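PDB 3U3G: ribonuclease H from Uncultured organism, which probably cleaves the RNA strand of RNA/DNA hybrids, as expected of a type 1 ribonuclease H. Local coordinates for residues A19-V24 with A38-T43. Numbering follows the deposited sequence.
Sequences AGIGVV and AYIGET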
loop_
_atom_site.group_PDB
_atom_site.type_symbol
_atom_site.label_atom_id
_atom_site.label_comp_id
_atom_site.label_asym_id
_atom_site.label_seq_id
_atom_site.Cartn_x
_atom_site.Cartn_y
_atom_site.Cartn_z
ATOM N N ALA A 19 -15.003 -2.145 -0.270
ATOM C CA ALA A 19 -13.554 -2.330 -0.255
ATOM C C ALA A 19 -12.866 -1.390 0.721
ATOM O O ALA A 19 -13.386 -0.321 1.052
ATOM C CB ALA A 19 -12.976 -2.176 -1.652
ATOM N N GLY A 20 -11.667 -1.779 1.131
ATOM C CA GLY A 20 -10.928 -1.043 2.137
ATOM C C GLY A 20 -9.447 -1.082 1.855
ATOM O O GLY A 20 -8.952 -1.975 1.165
ATOM N N ILE A 21 -8.725 -0.150 2.475
ATOM C CA ILE A 21 -7.262 -0.132 2.404
ATOM C C ILE A 21 -6.680 -0.017 3.800
ATOM O O ILE A 21 -7.333 0.509 4.715
ATOM C CB ILE A 21 -6.742 1.005 1.502
ATOM C CG1 ILE A 21 -7.184 2.374 2.037
ATOM C CG2 ILE A 21 -7.199 0.767 0.054
ATOM C CD1 ILE A 21 -6.649 3.527 1.253
ATOM N N GLY A 22 -5.460 -0.524 3.957
ATOM C CA GLY A 22 -4.731 -0.453 5.224
ATOM C C GLY A 22 -3.274 -0.152 4.961
ATOM O O GLY A 22 -2.676 -0.691 4.032
ATOM N N VAL A 23 -2.737 0.806 5.704
ATOM C CA VAL A 23 -1.332 1.172 5.632
ATOM C C VAL A 23 -0.795 1.242 7.058
ATOM O O VAL A 23 -1.399 1.885 7.932
ATOM C CB VAL A 23 -1.147 2.558 4.975
ATOM C CG1 VAL A 23 0.332 2.919 4.900
ATOM C CG2 VAL A 23 -1.824 2.618 3.578
ATOM N N VAL A 24 0.329 0.576 7.305
ATOM C CA VAL A 24 1.048 0.708 8.566
ATOM C C VAL A 24 2.430 1.251 8.242
ATOM O O VAL A 24 3.108 0.761 7.321
ATOM C CB VAL A 24 1.217 -0.663 9.272
ATOM C CG1 VAL A 24 2.001 -0.506 10.567
ATOM C CG2 VAL A 24 -0.141 -1.320 9.510
ATOM N N ALA A 38 -9.133 2.909 5.664
ATOM C CA ALA A 38 -10.134 3.680 4.930
ATOM C C ALA A 38 -11.053 2.796 4.097
ATOM O O ALA A 38 -10.597 1.863 3.445
ATOM C CB ALA A 38 -9.468 4.734 4.056
ATOM N N TYR A 39 -12.337 3.145 4.069
ATOM C CA TYR A 39 -13.276 2.582 3.108
ATOM C C TYR A 39 -13.150 3.332 1.793
ATOM O O TYR A 39 -13.055 4.570 1.778
ATOM C CB TYR A 39 -14.690 2.746 3.661
ATOM C CG TYR A 39 -15.775 2.261 2.743
ATOM C CD1 TYR A 39 -15.906 0.912 2.455
ATOM C CD2 TYR A 39 -16.708 3.149 2.206
ATOM C CE1 TYR A 39 -16.893 0.463 1.590
ATOM C CE2 TYR A 39 -17.706 2.707 1.348
ATOM C CZ TYR A 39 -17.789 1.362 1.052
ATOM O OH TYR A 39 -18.748 0.930 0.155
ATOM N N ILE A 40 -13.120 2.598 0.687
ATOM C CA ILE A 40 -12.855 3.213 -0.597
ATOM C C ILE A 40 -13.990 2.998 -1.594
ATOM O O ILE A 40 -13.824 3.260 -2.779
ATOM C CB ILE A 40 -11.524 2.752 -1.206
ATOM C CG1 ILE A 40 -11.550 1.251 -1.514
ATOM C CG2 ILE A 40 -10.368 3.060 -0.268
ATOM C CD1 ILE A 40 -10.434 0.828 -2.447
ATOM N N GLY A 41 -15.180 2.702 -1.086
ATOM C CA GLY A 41 -16.307 2.381 -1.968
ATOM C C GLY A 41 -16.175 0.982 -2.533
ATOM O O GLY A 41 -15.483 0.133 -1.969
ATOM N N GLU A 42 -16.934 0.695 -3.583
ATOM C CA GLU A 42 -16.978 -0.663 -4.121
ATOM C C GLU A 42 -15.999 -0.822 -5.265
ATOM O O GLU A 42 -15.975 -0.011 -6.199
ATOM C CB GLU A 42 -18.391 -1.015 -4.584
ATOM C CG GLU A 42 -19.418 -0.910 -3.474
ATOM C CD GLU A 42 -20.629 -1.786 -3.706
ATOM O OE1 GLU A 42 -20.581 -2.650 -4.605
ATOM O OE2 GLU A 42 -21.589 -1.673 -2.920
ATOM N N THR A 43 -15.089 -1.775 -5.112
ATOM C CA THR A 43 -14.122 -2.066 -6.155
ATOM C C THR A 43 -13.713 -3.536 -6.132
ATOM O O THR A 43 -14.282 -4.338 -5.395
ATOM C CB THR A 43 -12.863 -1.193 -6.022
ATOM O OG1 THR A 43 -12.129 -1.247 -7.256
ATOM C CG2 THR A 43 -11.991 -1.698 -4.877
#
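The antiparallel beta hairpin at one edge of the RNase H sheet brings Ile21 of strand 17-26 against Ala38 of strand 32-41, which forms that edge. Their backbones exchange two hydrogen bonds, Ile21 N to Ala38 O (2.9 Å) and Ala38 N to Ile21 O (3.1 Å). Gly20 follows as a non-hydrogen-bonded partner of Tyr39, and its CA lies 3.2 Å from Ala38 O in a CH···O contact. Ile40 N then donates an almost straight bond to Ala19 O (3.0 Å), reaching it from above the carbonyl plane. The same oxygen meets CD1 of Tyr39 at 3.1 Å, approaching the ring obliquely, while Gly41 N sits over the centre of one ring face. With CG anti to the backbone N (chi1 177°), the tyrosine ring extends forward along its own strand, beside Ala19 and toward Gly41.

On the face bearing Ile21 and Ala38, Ile21 and Ile40 cross at about a right angle, their CG2 methyls 3.9 Å apart. Ile21 CG1, held between backbone N and carbonyl carbon (chi1 60°), lies 3.9 Å from Ala38 CB. Cutting Ile21 back to an alanine is likely to open a gap beside Ile40 CG2 and Ala38 CB and to cost contact with Ala52 and Arg55 of helix 45-60. Farther along, Ala19 CB presses on Thr43 CG2 at 3.4 Å, a tight fit where the chain has turned the corner at Glu42 toward that helix. A hairpin leading into a helix that covers one sheet face is characteristic of the RNase H fold.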